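Side-chain contact in putative glycosyltransferase (GalT1) (Streptococcus parasanguinis, PDB 4PHR), which probably transfers a sugar from a nucleotide donor, its GT-D-fold domain binding UDP beside a manganese ion: residues 201-206 against 210-215. Numbering follows the deposited sequence.
Sequences ILVMLG and KVLVAD. With UDP (uridine-5'-diphosphate), chain B.
Lys210 reaches back along the start of its own helix to Gly206, and its side chain is worth tracing outward. From CB the chain runs to CG, which lies beside the backbone N and opposite the carbonyl carbon; it then bends at chi2 (85°), which brings CD of Lys210 against the carbonyl oxygen of Gly206, with CD to O at 3.2 Å. CE of Lys210 stays 3.4 Å from Gly206 O. A second bend, at chi4 (87°), turns NZ to the phosphate, where Lys210 NZ gives a hydrogen bond of 3.0 Å to O2A of UDP; the bond from Lys210 NZ to Gly206 O, at 3.4 Å, is weak. NZ also makes a salt bridge to Asp225, which probably helps balance the positive charge gathered here, since Arg33, which also binds UDP, lies close by. Gly206, just beyond the strand, holds the nucleotide too: Gly206 N donates to UDP O5' at 3.2 Å, somewhat bent (142°). Its positive phi suits glycine.

Further from the ligand the contact turns apolar. Val203 forks toward the helix: Val203 CG1 meets Leu212 CD2 at 3.9 Å, while Val203 CG2 lies 4.0 Å from CG2 of Val213, the two side chains running opposite ways. Everything that touches is buried.

Strand 200-204 and helix 206-218 are the first two elements of a beta-alpha-beta unit completed by the parallel strand 223-225; the turn after the strand and the first turns of the helix bring Gly206 N and Lys210 NZ to the UDP oxygens. Helix 185-195 packs on Leu212, and helix 54-64 lies against Lys210, Val211 and Ala214.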
ATOM      1  N   ILE A 201      -4.410  -8.319   9.896  1.00 12.35           N
ATOM      2  CA  ILE A 201      -4.944  -7.002   9.568  1.00 12.17           C
ATOM      3  C   ILE A 201      -4.380  -6.546   8.227  1.00 12.37           C
ATOM      4  O   ILE A 201      -3.171  -6.575   8.031  1.00 13.49           O
ATOM      5  CB  ILE A 201      -4.589  -5.962  10.667  1.00 13.82           C
ATOM      6  CG1 ILE A 201      -5.012  -6.466  12.058  1.00 17.52           C
ATOM      7  CG2 ILE A 201      -5.216  -4.612  10.348  1.00 14.20           C
ATOM      8  CD1 ILE A 201      -4.462  -5.621  13.209  1.00 20.89           C
ATOM      9  N   LEU A 202      -5.259  -6.165   7.303  1.00 11.59           N
ATOM     10  CA  LEU A 202      -4.857  -5.625   6.006  1.00 10.07           C
ATOM     11  C   LEU A 202      -5.346  -4.194   5.966  1.00 10.69           C
ATOM     12  O   LEU A 202      -6.492  -3.924   6.329  1.00 12.28           O
ATOM     13  CB  LEU A 202      -5.506  -6.404   4.859  1.00 12.20           C
ATOM     14  CG  LEU A 202      -5.278  -7.921   4.838  1.00 12.68           C
ATOM     15  CD1 LEU A 202      -5.933  -8.551   3.605  1.00 15.36           C
ATOM     16  CD2 LEU A 202      -3.794  -8.260   4.912  1.00 13.98           C
ATOM     17  N   VAL A 203      -4.488  -3.274   5.537  1.00  9.75           N
ATOM     18  CA  VAL A 203      -4.844  -1.865   5.583  1.00 10.30           C
ATOM     19  C   VAL A 203      -4.688  -1.231   4.205  1.00  9.01           C
ATOM     20  O   VAL A 203      -3.635  -1.353   3.578  1.00 10.88           O
ATOM     21  CB  VAL A 203      -3.972  -1.097   6.605  1.00 11.99           C
ATOM     22  CG1 VAL A 203      -4.519   0.308   6.803  1.00 12.68           C
ATOM     23  CG2 VAL A 203      -3.915  -1.850   7.930  1.00 12.83           C
ATOM     24  N   MET A 204      -5.740  -0.543   3.756  1.00  9.42           N
ATOM     25  CA  MET A 204      -5.752   0.151   2.473  1.00  9.59           C
ATOM     26  C   MET A 204      -6.247   1.565   2.765  1.00  8.61           C
ATOM     27  O   MET A 204      -7.446   1.838   2.713  1.00  9.64           O
ATOM     28  CB  MET A 204      -6.662  -0.558   1.458  1.00 10.25           C
ATOM     29  CG  MET A 204      -6.238  -1.992   1.121  1.00 10.55           C
ATOM     30  SD  MET A 204      -6.642  -3.190   2.427  1.00 13.03           S
ATOM     31  CE  MET A 204      -6.856  -4.696   1.483  1.00 14.49           C
ATOM     32  N   LEU A 205      -5.321   2.461   3.103  1.00  9.64           N
ATOM     33  CA  LEU A 205      -5.726   3.722   3.710  1.00 10.21           C
ATOM     34  C   LEU A 205      -4.685   4.831   3.545  1.00  9.93           C
ATOM     35  O   LEU A 205      -4.505   5.664   4.432  1.00 12.13           O
ATOM     36  CB  LEU A 205      -6.088   3.521   5.197  1.00 11.98           C
ATOM     37  CG  LEU A 205      -7.140   4.485   5.757  1.00 13.82           C
ATOM     38  CD1 LEU A 205      -8.534   4.176   5.202  1.00 12.74           C
ATOM     39  CD2 LEU A 205      -7.152   4.447   7.283  1.00 16.34           C
ATOM     40  N   GLY A 206      -4.020   4.857   2.398  1.00  9.93           N
ATOM     41  CA  GLY A 206      -3.107   5.944   2.104  1.00 10.63           C
ATOM     42  C   GLY A 206      -2.069   6.144   3.194  1.00 10.12           C
ATOM     43  O   GLY A 206      -1.583   5.165   3.773  1.00 12.54           O
ATOM     44  N   LYS A 210       0.134   3.762   7.056  1.00 10.93           N
ATOM     45  CA  LYS A 210       1.501   3.512   7.506  1.00 12.58           C
ATOM     46  C   LYS A 210       1.613   3.704   9.018  1.00 11.54           C
ATOM     47  O   LYS A 210       2.288   2.933   9.716  1.00 13.34           O
ATOM     48  CB  LYS A 210       2.495   4.396   6.760  1.00 14.31           C
ATOM     49  CG  LYS A 210       2.594   4.079   5.251  1.00 20.69           C
ATOM     50  CD  LYS A 210       1.515   4.799   4.463  1.00 21.60           C
ATOM     51  CE  LYS A 210       1.626   4.615   2.946  1.00 13.78           C
ATOM     52  NZ  LYS A 210       0.939   3.411   2.391  1.00 14.33           N
ATOM     53  N   VAL A 211       0.950   4.735   9.525  1.00 12.79           N
ATOM     54  CA  VAL A 211       0.975   5.010  10.955  1.00 13.32           C
ATOM     55  C   VAL A 211       0.233   3.898  11.692  1.00 14.00           C
ATOM     56  O   VAL A 211       0.690   3.409  12.729  1.00 15.71           O
ATOM     57  CB  VAL A 211       0.354   6.382  11.281  1.00 15.54           C
ATOM     58  CG1 VAL A 211       0.475   6.685  12.782  1.00 17.64           C
ATOM     59  CG2 VAL A 211       1.041   7.474  10.467  1.00 17.14           C
ATOM     60  N   LEU A 212      -0.904   3.488  11.140  1.00 13.31           N
ATOM     61  CA  LEU A 212      -1.686   2.413  11.737  1.00 14.70           C
ATOM     62  C   LEU A 212      -0.861   1.132  11.825  1.00 13.88           C
ATOM     63  O   LEU A 212      -0.797   0.497  12.881  1.00 14.75           O
ATOM     64  CB  LEU A 212      -2.961   2.166  10.922  1.00 15.47           C
ATOM     65  CG  LEU A 212      -3.972   1.187  11.525  1.00 20.28           C
ATOM     66  CD1 LEU A 212      -4.421   1.680  12.893  1.00 26.48           C
ATOM     67  CD2 LEU A 212      -5.170   0.993  10.601  1.00 20.54           C
ATOM     68  N   VAL A 213      -0.218   0.746  10.725  1.00 12.14           N
ATOM     69  CA  VAL A 213       0.591  -0.474  10.733  1.00 13.09           C
ATOM     70  C   VAL A 213       1.727  -0.380  11.761  1.00 17.57           C
ATOM     71  O   VAL A 213       1.981  -1.317  12.514  1.00 15.75           O
ATOM     72  CB  VAL A 213       1.132  -0.804   9.317  1.00 12.86           C
ATOM     73  CG1 VAL A 213       2.219  -1.874   9.386  1.00 13.96           C
ATOM     74  CG2 VAL A 213      -0.020  -1.251   8.405  1.00 15.03           C
ATOM     75  N   ALA A 214       2.410   0.759  11.793  1.00 14.92           N
ATOM     76  CA  ALA A 214       3.492   0.966  12.752  1.00 15.86           C
ATOM     77  C   ALA A 214       3.004   0.782  14.186  1.00 20.25           C
ATOM     78  O   ALA A 214       3.630   0.070  14.975  1.00 20.62           O
ATOM     79  CB  ALA A 214       4.111   2.340  12.565  1.00 16.99           C
ATOM     80  N   ASP A 215       1.879   1.408  14.523  1.00 17.99           N
ATOM     81  CA  ASP A 215       1.365   1.332  15.894  1.00 19.84           C
ATOM     82  C   ASP A 215       0.828  -0.058  16.249  1.00 22.33           C
ATOM     83  O   ASP A 215       0.989  -0.518  17.378  1.00 24.95           O
ATOM     84  CB  ASP A 215       0.295   2.399  16.143  1.00 24.31           C
ATOM     85  CG  ASP A 215       0.869   3.810  16.212  1.00 27.55           C
ATOM     86  OD1 ASP A 215       2.109   3.967  16.326  1.00 28.82           O
ATOM     87  OD2 ASP A 215       0.068   4.771  16.169  1.00 24.59           O
TER
HETATM   88  N1  UDP B 301      -7.545   5.779   1.161  1.00 10.07           N
HETATM   89  C2  UDP B 301      -8.614   5.974   2.000  1.00 10.76           C
HETATM   90  N3  UDP B 301      -8.640   7.066   2.833  1.00 10.41           N
HETATM   91  C4  UDP B 301      -7.601   7.966   2.840  1.00 10.94           C
HETATM   92  C5  UDP B 301      -6.511   7.770   1.994  1.00 10.90           C
HETATM   93  C6  UDP B 301      -6.581   6.741   1.061  1.00 10.42           C
HETATM   94  O2  UDP B 301      -9.565   5.192   1.994  1.00 12.09           O
HETATM   95  O4  UDP B 301      -7.658   8.916   3.628  1.00 12.91           O
HETATM   96  C1' UDP B 301      -7.504   4.559   0.340  1.00 10.22           C
HETATM   97  C2' UDP B 301      -7.794   4.641  -1.134  1.00 10.86           C
HETATM   98  O2' UDP B 301      -9.187   4.668  -1.367  1.00 13.09           O
HETATM   99  C3' UDP B 301      -7.157   3.357  -1.617  1.00 10.92           C
HETATM  100  C4' UDP B 301      -5.954   3.210  -0.701  1.00 10.86           C
HETATM  101  O4' UDP B 301      -6.170   4.096   0.401  1.00  9.51           O
HETATM  102  O3' UDP B 301      -8.029   2.271  -1.391  1.00 12.99           O
HETATM  103  C5' UDP B 301      -4.649   3.544  -1.414  1.00  9.99           C
HETATM  104  O5' UDP B 301      -3.585   3.461  -0.475  1.00  9.73           O
HETATM  105  PA  UDP B 301      -2.061   3.789  -0.876  1.00  8.83           P
HETATM  106  O1A UDP B 301      -1.939   5.219  -1.219  1.00 12.18           O
HETATM  107  O2A UDP B 301      -1.229   3.309   0.253  1.00 10.56           O
HETATM  108  O3A UDP B 301      -1.881   2.895  -2.215  1.00  9.39           O
HETATM  109  PB  UDP B 301      -0.594   2.542  -3.151  1.00  8.65           P
HETATM  110  O1B UDP B 301      -0.764   3.359  -4.388  1.00 11.59           O
HETATM  111  O2B UDP B 301      -0.752   1.092  -3.416  1.00 10.30           O
HETATM  112  O3B UDP B 301       0.659   2.899  -2.413  1.00 10.49           O